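Endo-alpha-mannosidase (Bacteroides thetaiotaomicron, PDB 4ACY) is a family GH99 glycoside hydrolase that cleaves alpha-mannosidic linkages inside glycan chains, probably including those of N-glycans. Local coordinates at residues A[245-250]-A[264-269]; A[279-284]-A[312-317]; A[60-65]-A[90-95]. One frame throughout, in Å; residues are numbered along the deposited sequence. Where two conformers were deposited one is given.

Contact 1: residues A[245-250]-A[264-269]; sequences FYTYFA and KSMQQW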
loop_
_atom_site.group_PDB
_atom_site.type_symbol
_atom_site.label_atom_id
_atom_site.label_comp_id
_atom_site.label_asym_id
_atom_site.label_seq_id
_atom_site.Cartn_x
_atom_site.Cartn_y
_atom_site.Cartn_z
ATOM N N PHE A 245 3.556 2.650 13.487
ATOM C CA PHE A 245 3.143 1.325 13.003
ATOM C C PHE A 245 1.905 1.383 12.128
ATOM O O PHE A 245 1.053 2.254 12.297
ATOM C CB PHE A 245 2.904 0.357 14.179
ATOM C CG PHE A 245 1.946 0.865 15.209
ATOM C CD1 PHE A 245 2.384 1.716 16.224
ATOM C CD2 PHE A 245 0.608 0.462 15.204
ATOM C CE1 PHE A 245 1.488 2.187 17.202
ATOM C CE2 PHE A 245 -0.286 0.919 16.183
ATOM C CZ PHE A 245 0.159 1.781 17.180
ATOM N N TYR A 246 1.813 0.437 11.190
ATOM C CA TYR A 246 0.637 0.314 10.320
ATOM C C TYR A 246 0.215 -1.133 10.249
ATOM O O TYR A 246 0.941 -2.011 10.742
ATOM C CB TYR A 246 0.890 0.893 8.912
ATOM C CG TYR A 246 1.760 0.071 7.966
ATOM C CD1 TYR A 246 3.079 -0.281 8.297
ATOM C CD2 TYR A 246 1.271 -0.315 6.711
ATOM C CE1 TYR A 246 3.878 -1.033 7.401
ATOM C CE2 TYR A 246 2.059 -1.031 5.798
ATOM C CZ TYR A 246 3.362 -1.401 6.156
ATOM O OH TYR A 246 4.167 -2.106 5.286
ATOM N N THR A 247 -0.946 -1.376 9.655
ATOM C CA THR A 247 -1.595 -2.691 9.769
ATOM C C THR A 247 -1.673 -3.449 8.453
ATOM O O THR A 247 -1.784 -4.685 8.448
ATOM C CB THR A 247 -2.990 -2.586 10.395
ATOM O OG1 THR A 247 -3.844 -1.800 9.558
ATOM C CG2 THR A 247 -2.899 -1.941 11.781
ATOM N N TYR A 248 -1.622 -2.687 7.358
ATOM C CA TYR A 248 -1.663 -3.168 5.976
ATOM C C TYR A 248 -2.905 -3.957 5.522
ATOM O O TYR A 248 -3.637 -3.514 4.637
ATOM C CB TYR A 248 -0.372 -3.882 5.508
ATOM C CG TYR A 248 -0.478 -4.097 4.029
ATOM C CD1 TYR A 248 -0.307 -3.028 3.152
ATOM C CD2 TYR A 248 -0.882 -5.335 3.505
ATOM C CE1 TYR A 248 -0.489 -3.184 1.778
ATOM C CE2 TYR A 248 -1.069 -5.503 2.112
ATOM C CZ TYR A 248 -0.864 -4.422 1.268
ATOM O OH TYR A 248 -1.028 -4.557 -0.103
ATOM N N PHE A 249 -3.102 -5.147 6.092
ATOM C CA PHE A 249 -4.037 -6.117 5.510
ATOM C C PHE A 249 -5.465 -5.596 5.421
ATOM O O PHE A 249 -6.011 -5.126 6.401
ATOM C CB PHE A 249 -3.959 -7.437 6.277
ATOM C CG PHE A 249 -2.578 -7.994 6.305
ATOM C CD1 PHE A 249 -2.017 -8.529 5.141
ATOM C CD2 PHE A 249 -1.810 -7.928 7.463
ATOM C CE1 PHE A 249 -0.709 -9.017 5.131
ATOM C CE2 PHE A 249 -0.497 -8.416 7.472
ATOM C CZ PHE A 249 0.053 -8.962 6.306
ATOM N N ALA A 250 -6.052 -5.675 4.227
ATOM C CA ALA A 250 -7.377 -5.094 4.007
ATOM C C ALA A 250 -8.485 -5.996 4.519
ATOM O O ALA A 250 -9.627 -5.553 4.644
ATOM C CB ALA A 250 -7.593 -4.819 2.549
ATOM N N LYS A 264 -9.119 1.594 18.257
ATOM C CA LYS A 264 -9.140 2.589 19.345
ATOM C C LYS A 264 -8.048 2.338 20.397
ATOM O O LYS A 264 -7.314 3.256 20.785
ATOM C CB LYS A 264 -10.526 2.671 19.995
ATOM C CG LYS A 264 -11.538 3.390 19.135
ATOM C CD LYS A 264 -12.854 3.602 19.887
ATOM C CE LYS A 264 -13.842 4.373 19.027
ATOM N NZ LYS A 264 -15.097 4.695 19.764
ATOM N N SER A 265 -7.928 1.089 20.832
ATOM C CA SER A 265 -6.903 0.695 21.807
ATOM C C SER A 265 -5.470 0.885 21.269
ATOM O O SER A 265 -4.573 1.313 21.989
ATOM C CB SER A 265 -7.168 -0.741 22.276
ATOM O OG SER A 265 -6.117 -1.234 23.088
HETATM N N MSE A 266 -5.256 0.582 19.995
HETATM C CA MSE A 266 -3.932 0.747 19.406
HETATM C C MSE A 266 -3.552 2.222 19.305
HETATM O O MSE A 266 -2.396 2.595 19.561
HETATM C CB MSE A 266 -3.851 0.030 18.057
HETATM C CG MSE A 266 -3.824 -1.481 18.227
HETATM SE SE MSE A 266 -4.297 -2.461 16.612
HETATM C CE MSE A 266 -2.738 -2.003 15.562
ATOM N N GLN A 267 -4.529 3.056 18.959
ATOM C CA GLN A 267 -4.330 4.509 18.933
ATOM C C GLN A 267 -3.976 5.022 20.323
ATOM O O GLN A 267 -3.110 5.884 20.474
ATOM C CB GLN A 267 -5.585 5.227 18.420
ATOM C CG GLN A 267 -5.586 6.774 18.592
ATOM C CD GLN A 267 -4.464 7.490 17.827
ATOM O OE1 GLN A 267 -3.748 6.895 17.021
ATOM N NE2 GLN A 267 -4.306 8.785 18.098
ATOM N N GLN A 268 -4.665 4.494 21.332
ATOM C CA GLN A 268 -4.383 4.853 22.724
ATOM C C GLN A 268 -2.939 4.508 23.094
ATOM O O GLN A 268 -2.264 5.311 23.730
ATOM C CB GLN A 268 -5.361 4.166 23.689
ATOM C CG GLN A 268 -6.770 4.760 23.751
ATOM C CD GLN A 268 -7.740 3.903 24.587
ATOM O OE1 GLN A 268 -7.349 3.289 25.597
ATOM N NE2 GLN A 268 -9.006 3.861 24.172
ATOM N N TRP A 269 -2.474 3.326 22.682
ATOM C CA TRP A 269 -1.089 2.903 22.903
ATOM C C TRP A 269 -0.116 3.840 22.187
ATOM O O TRP A 269 0.905 4.247 22.755
ATOM C CB TRP A 269 -0.865 1.458 22.420
ATOM C CG TRP A 269 0.490 0.917 22.809
ATOM C CD1 TRP A 269 0.795 0.207 23.941
ATOM C CD2 TRP A 269 1.724 1.061 22.088
ATOM N NE1 TRP A 269 2.129 -0.104 23.964
ATOM C CE2 TRP A 269 2.729 0.411 22.845
ATOM C CE3 TRP A 269 2.081 1.683 20.883
ATOM C CZ2 TRP A 269 4.064 0.351 22.432
ATOM C CZ3 TRP A 269 3.409 1.626 20.475
ATOM C CH2 TRP A 269 4.384 0.965 21.245
#
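The ring of F245 presses its rim against one turn of the helix 263-272, with CZ 3.6 Å from the backbone O of M266, which lies at the ring edge, close to its plane. One turn further along, W269 meets the same ring: F245 CE1 is 3.8 Å from W269 CE3, and the two six-membered rings are turned 70° against each other, an oblique meeting with centroids 5.8 Å apart. M266, present as selenomethionine, takes the other part of the rim; its chain bends at chi3 (68°), which brings the methyl CE to 3.9 Å from F245 CE2 and 3.8 Å from T247 CG2. Strand 244-246, this helix and strand 276-281 form one beta-alpha-beta unit of the GH99 TIM barrel, and the contact packs the end of the first strand, and the residue after it, against the helix. No hydrogen bond crosses it. In the second shell, F277 of the next strand touches M266, T247 and the F245 ring, and F245 is hydrogen-bonded through its backbone to L276 and I278. T247 turns its methyl to the helix while OG1 bonds to the backbone N of S280. W269 also stacks on the ring of H273, just past the end of this helix.

Contact 2: residues A[279-284]-A[312-317]; sequences PSVGPG and KAAIES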
loop_
_atom_site.group_PDB
_atom_site.type_symbol
_atom_site.label_atom_id
_atom_site.label_comp_id
_atom_site.label_asym_id
_atom_site.label_seq_id
_atom_site.Cartn_x
_atom_site.Cartn_y
_atom_site.Cartn_z
ATOM N N PRO A 279 -3.688 3.162 10.657
ATOM C CA PRO A 279 -4.492 2.003 10.266
ATOM C C PRO A 279 -4.542 1.905 8.747
ATOM O O PRO A 279 -4.401 2.926 8.052
ATOM C CB PRO A 279 -5.885 2.327 10.808
ATOM C CG PRO A 279 -5.897 3.842 10.964
ATOM C CD PRO A 279 -4.484 4.196 11.339
ATOM N N SER A 280 -4.720 0.685 8.246
ATOM C CA SER A 280 -4.925 0.469 6.824
ATOM C C SER A 280 -6.341 -0.006 6.550
ATOM O O SER A 280 -6.815 -0.970 7.162
ATOM C CB SER A 280 -3.907 -0.530 6.261
ATOM O OG SER A 280 -2.575 -0.114 6.532
ATOM N N VAL A 281 -7.009 0.715 5.652
ATOM C CA VAL A 281 -8.398 0.442 5.269
ATOM C C VAL A 281 -8.476 -0.022 3.833
ATOM O O VAL A 281 -7.789 0.520 2.960
ATOM C CB VAL A 281 -9.266 1.730 5.428
ATOM C CG1 VAL A 281 -10.707 1.508 4.954
ATOM C CG2 VAL A 281 -9.226 2.196 6.886
ATOM N N GLY A 282 -9.326 -1.018 3.581
ATOM C CA GLY A 282 -9.555 -1.502 2.228
ATOM C C GLY A 282 -11.027 -1.751 1.915
ATOM O O GLY A 282 -11.843 -1.870 2.832
ATOM N N PRO A 283 -11.363 -1.868 0.620
ATOM C CA PRO A 283 -12.777 -1.971 0.198
ATOM C C PRO A 283 -13.304 -3.406 0.147
ATOM O O PRO A 283 -14.510 -3.626 -0.059
ATOM C CB PRO A 283 -12.764 -1.347 -1.202
ATOM C CG PRO A 283 -11.415 -1.648 -1.725
ATOM C CD PRO A 283 -10.477 -1.574 -0.521
ATOM N N GLY A 284 -12.396 -4.367 0.331
ATOM C CA GLY A 284 -12.715 -5.789 0.274
ATOM C C GLY A 284 -11.423 -6.575 0.159
ATOM O O GLY A 284 -10.327 -6.014 0.282
ATOM N N LYS A 312 -14.870 4.037 8.496
ATOM C CA LYS A 312 -15.460 4.655 9.684
ATOM C C LYS A 312 -14.705 4.253 10.949
ATOM O O LYS A 312 -14.413 5.103 11.792
ATOM C CB LYS A 312 -16.956 4.324 9.805
ATOM C CG LYS A 312 -17.667 4.983 11.015
ATOM C CD LYS A 312 -17.549 6.517 11.000
ATOM C CE LYS A 312 -18.666 7.181 11.807
ATOM N NZ LYS A 312 -18.374 8.635 12.007
ATOM N N ALA A 313 -14.369 2.971 11.072
ATOM C CA ALA A 313 -13.566 2.488 12.209
ATOM C C ALA A 313 -12.196 3.184 12.289
ATOM O O ALA A 313 -11.735 3.531 13.375
ATOM C CB ALA A 313 -13.389 0.981 12.141
ATOM N N ALA A 314 -11.552 3.372 11.141
ATOM C CA ALA A 314 -10.252 4.051 11.097
ATOM C C ALA A 314 -10.372 5.502 11.566
ATOM O O ALA A 314 -9.561 5.966 12.361
ATOM C CB ALA A 314 -9.636 3.977 9.716
ATOM N N ILE A 315 -11.404 6.203 11.108
ATOM C CA ILE A 315 -11.615 7.597 11.514
ATOM C C ILE A 315 -11.926 7.668 13.010
ATOM O O ILE A 315 -11.339 8.480 13.734
ATOM C CB ILE A 315 -12.728 8.265 10.680
ATOM C CG1 ILE A 315 -12.275 8.426 9.218
ATOM C CG2 ILE A 315 -13.125 9.633 11.275
ATOM C CD1 ILE A 315 -13.411 8.744 8.273
ATOM N N GLU A 316 -12.826 6.797 13.465
ATOM C CA GLU A 316 -13.254 6.777 14.870
ATOM C C GLU A 316 -12.152 6.384 15.855
ATOM O O GLU A 316 -12.255 6.675 17.049
ATOM C CB GLU A 316 -14.477 5.868 15.050
ATOM C CG GLU A 316 -15.774 6.496 14.596
ATOM C CD GLU A 316 -16.990 5.614 14.847
ATOM O OE1 GLU A 316 -16.831 4.462 15.321
ATOM O OE2 GLU A 316 -18.119 6.081 14.568
ATOM N N SER A 317 -11.106 5.722 15.368
ATOM C CA SER A 317 -9.983 5.345 16.228
ATOM C C SER A 317 -9.252 6.569 16.769
ATOM O O SER A 317 -8.587 6.486 17.803
ATOM C CB SER A 317 -8.992 4.462 15.468
ATOM O OG SER A 317 -8.230 5.232 14.549
#
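S317 OG, which lies 4.5 Å from P279 CG, is held by two groups: it donates to A314 O at 2.7 Å, and it is also hydrogen-bonded to the backbone N of A319. S317 stands toward the C-terminal side of the helix 305-316, in the beta-alpha-beta crossover that carries the TIM barrel from its seventh strand, 276-281, to its eighth, 322-324. With chi1 at 74° the S317 hydroxyl folds back toward the preceding turn and reaches A314 O from 25° outside the carbonyl plane. S317 N makes a weak, long bond to the same oxygen, beside another weak one to A313 O.

The apolar meeting of strand and helix falls on A314, a residue with a single side-chain carbon, consistent with the close approach of helix and strand. The CA atoms of P279 and A314 are 6.2 Å apart, and P279 CG sits 3.9 Å from A314 CB. W263 of the preceding helix touches P279, A314 and S317 and so covers one flank of this junction, while Y307, M310 and Y311, earlier on the same helix as A314, also pack on V281. One turn of the exposed side is spanned by a long salt bridge from K312 NZ to E316 OE2. With CG1 anti to the backbone N (chi1 176°), V281 has CG2 anti to the carbonyl carbon, and this branch faces A314: CG2 stands 3.4 Å from A314 CB, tighter than usual van der Waals contact.

Contact 3: residues A[60-65]-A[90-95]; sequences KHWMHP and FYPELG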
loop_
_atom_site.group_PDB
_atom_site.type_symbol
_atom_site.label_atom_id
_atom_site.label_comp_id
_atom_site.label_asym_id
_atom_site.label_seq_id
_atom_site.Cartn_x
_atom_site.Cartn_y
_atom_site.Cartn_z
ATOM N N LYS A 60 3.968 -8.249 -17.356
ATOM C CA LYS A 60 4.540 -8.294 -16.021
ATOM C C LYS A 60 3.405 -8.172 -15.031
ATOM O O LYS A 60 2.593 -7.254 -15.101
ATOM C CB LYS A 60 5.558 -7.170 -15.816
ATOM C CG LYS A 60 6.746 -7.221 -16.742
ATOM C CD LYS A 60 7.716 -6.088 -16.415
ATOM C CE LYS A 60 8.921 -6.090 -17.356
ATOM N NZ LYS A 60 9.575 -4.736 -17.406
ATOM N N HIS A 61 3.349 -9.120 -14.106
ATOM C CA HIS A 61 2.310 -9.177 -13.063
ATOM C C HIS A 61 0.886 -9.560 -13.490
ATOM O O HIS A 61 0.197 -10.289 -12.759
ATOM C CB HIS A 61 2.341 -7.939 -12.157
ATOM C CG HIS A 61 3.290 -8.085 -11.011
ATOM N ND1 HIS A 61 2.883 -8.497 -9.760
ATOM C CD2 HIS A 61 4.635 -7.930 -10.940
ATOM C CE1 HIS A 61 3.936 -8.571 -8.961
ATOM N NE2 HIS A 61 5.011 -8.233 -9.651
ATOM N N TRP A 62 0.432 -9.086 -14.649
ATOM C CA TRP A 62 -0.833 -9.584 -15.190
ATOM C C TRP A 62 -0.689 -11.068 -15.485
ATOM O O TRP A 62 -1.664 -11.815 -15.423
ATOM C CB TRP A 62 -1.258 -8.811 -16.448
ATOM C CG TRP A 62 -1.312 -7.335 -16.230
ATOM C CD1 TRP A 62 -0.551 -6.384 -16.860
ATOM C CD2 TRP A 62 -2.173 -6.621 -15.325
ATOM N NE1 TRP A 62 -0.883 -5.136 -16.402
ATOM C CE2 TRP A 62 -1.862 -5.251 -15.453
ATOM C CE3 TRP A 62 -3.148 -7.010 -14.393
ATOM C CZ2 TRP A 62 -2.514 -4.260 -14.717
ATOM C CZ3 TRP A 62 -3.803 -6.029 -13.657
ATOM C CH2 TRP A 62 -3.469 -4.663 -13.811
HETATM N N MSE A 63 0.539 -11.441 -15.844
HETATM C CA MSE A 63 0.985 -12.819 -15.836
HETATM C C MSE A 63 1.553 -13.059 -14.432
HETATM O O MSE A 63 2.341 -12.261 -13.945
HETATM C CB MSE A 63 2.059 -13.008 -16.906
HETATM C CG MSE A 63 2.844 -14.293 -16.801
HETATM SE SE MSE A 63 4.082 -14.495 -18.281
HETATM C CE MSE A 63 5.066 -12.842 -18.141
ATOM N N HIS A 64 1.137 -14.140 -13.774
ATOM C CA HIS A 64 1.533 -14.353 -12.376
ATOM C C HIS A 64 1.439 -15.833 -12.034
ATOM O O HIS A 64 0.547 -16.522 -12.539
ATOM C CB HIS A 64 0.591 -13.544 -11.481
ATOM C CG HIS A 64 1.058 -13.363 -10.068
ATOM N ND1 HIS A 64 0.914 -14.337 -9.101
ATOM C CD2 HIS A 64 1.598 -12.290 -9.443
ATOM C CE1 HIS A 64 1.377 -13.884 -7.948
ATOM N NE2 HIS A 64 1.794 -12.641 -8.126
ATOM N N PRO A 65 2.360 -16.339 -11.180
ATOM C CA PRO A 65 2.212 -17.738 -10.783
ATOM C C PRO A 65 0.980 -17.946 -9.905
ATOM O O PRO A 65 0.428 -16.985 -9.347
ATOM C CB PRO A 65 3.488 -18.043 -9.968
ATOM C CG PRO A 65 4.398 -16.933 -10.151
ATOM C CD PRO A 65 3.627 -15.746 -10.720
ATOM N N PHE A 90 -10.811 -9.173 -10.289
ATOM C CA PHE A 90 -11.495 -8.047 -10.957
ATOM C C PHE A 90 -10.707 -7.703 -12.216
ATOM O O PHE A 90 -9.582 -8.166 -12.391
ATOM C CB PHE A 90 -11.518 -6.822 -10.024
ATOM C CG PHE A 90 -12.415 -6.964 -8.813
ATOM C CD1 PHE A 90 -11.958 -7.572 -7.638
ATOM C CD2 PHE A 90 -13.717 -6.454 -8.831
ATOM C CE1 PHE A 90 -12.784 -7.680 -6.502
ATOM C CE2 PHE A 90 -14.553 -6.553 -7.713
ATOM C CZ PHE A 90 -14.093 -7.175 -6.536
ATOM N N TYR A 91 -11.274 -6.868 -13.093
ATOM C CA TYR A 91 -10.603 -6.526 -14.338
ATOM C C TYR A 91 -10.489 -5.001 -14.440
ATOM O O TYR A 91 -11.503 -4.305 -14.319
ATOM C CB TYR A 91 -11.382 -7.089 -15.538
ATOM C CG TYR A 91 -10.585 -7.056 -16.809
ATOM C CD1 TYR A 91 -10.526 -5.901 -17.590
ATOM C CD2 TYR A 91 -9.854 -8.170 -17.221
ATOM C CE1 TYR A 91 -9.757 -5.858 -18.746
ATOM C CE2 TYR A 91 -9.083 -8.135 -18.374
ATOM C CZ TYR A 91 -9.046 -6.974 -19.129
ATOM O OH TYR A 91 -8.285 -6.928 -20.272
ATOM N N PRO A 92 -9.272 -4.476 -14.670
ATOM C CA PRO A 92 -9.132 -3.008 -14.667
ATOM C C PRO A 92 -9.821 -2.288 -15.837
ATOM O O PRO A 92 -9.775 -2.758 -16.984
ATOM C CB PRO A 92 -7.626 -2.799 -14.810
ATOM C CG PRO A 92 -6.991 -4.071 -14.279
ATOM C CD PRO A 92 -7.960 -5.141 -14.794
ATOM N N GLU A 93 -10.402 -1.135 -15.535
ATOM C CA GLU A 93 -10.868 -0.229 -16.578
ATOM C C GLU A 93 -9.751 0.053 -17.591
ATOM O O GLU A 93 -9.993 0.098 -18.811
ATOM C CB GLU A 93 -11.372 1.074 -15.965
ATOM C CG GLU A 93 -11.924 2.009 -17.044
ATOM C CD GLU A 93 -12.261 3.396 -16.555
ATOM O OE1 GLU A 93 -11.824 3.803 -15.469
ATOM O OE2 GLU A 93 -12.977 4.096 -17.294
ATOM N N LEU A 94 -8.525 0.216 -17.091
ATOM C CA LEU A 94 -7.381 0.545 -17.953
ATOM C C LEU A 94 -6.711 -0.676 -18.605
ATOM O O LEU A 94 -5.675 -0.560 -19.268
ATOM C CB LEU A 94 -6.376 1.423 -17.191
ATOM C CG LEU A 94 -6.926 2.770 -16.721
ATOM C CD1 LEU A 94 -5.853 3.525 -15.967
ATOM C CD2 LEU A 94 -7.404 3.626 -17.895
ATOM N N GLY A 95 -7.320 -1.842 -18.423
ATOM C CA GLY A 95 -6.847 -3.080 -19.028
ATOM C C GLY A 95 -5.556 -3.573 -18.416
ATOM O O GLY A 95 -5.258 -3.265 -17.251
#
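W62 drives the far end of its indole against P92, with CH2 3.6 Å and CZ3 3.8 Å from P92 CG. The indole also meets the turn that follows this proline: G95 O lies 3.9 Å from W62 CZ2, above the plane of the indole and offset toward its rim. With CG beside the backbone N (chi1 -54°), the indole is carried out from its own loop to the 90-95 segment. The turn it meets is a type I beta turn from P92 to G95, closed by G95 N to P92 O at 3.0 Å, and G95 ends it with a positive phi. This tight part is small and almost wholly apolar, with no hydrogen bond between the segments. The pyrrole N-H of W62 is nevertheless satisfied, since NE1 bonds to Y97 O just beyond the turn. Around the indole, Y50 stacks on it and the Y97 ring meets it edge-to-face.

The other side is looser and more polar. M63 and E93 are exposed and take no part in the meeting. H61, stacked on W49, bonds through ND1 to H331 and through NE2 to a glycerol probably taken from the crystallisation liquor. H64 ND1 donates to P65 O at 2.7 Å (159° at the hydrogen), in the carbonyl plane and on a lone pair, which helps to set the rotation of its imidazole. Both segments belong to the long excursion between strand 42-46 and helix 102-115, so this is a contact within the first beta-alpha loop, at the C-terminal end of the strands, where TIM-barrel enzymes place their active sites.

In the fold
From the N terminus, contact 3 comes first: it closes a 24-residue loop within the excursion after strand 42-46, in which strand 77-79 returns to pair antiparallel with strand 64-66. Contact 1 then closes a loop of 13 residues between its segments, on strand 244-246 and helix 263-272, and contact 2 closes 27 residues between its segments, which include the start of helix 305-316. The three are in series; none nests within or crosses another. Contacts 1 and 2, with centres 10 Å apart, touch and lie on adjacent barrel strands, joining successive beta-alpha pairs of the wall. Contact 3 joins two parts of one long loop instead, its centre 30 Å from that of contact 1 and on the opposite side of the chain's centre.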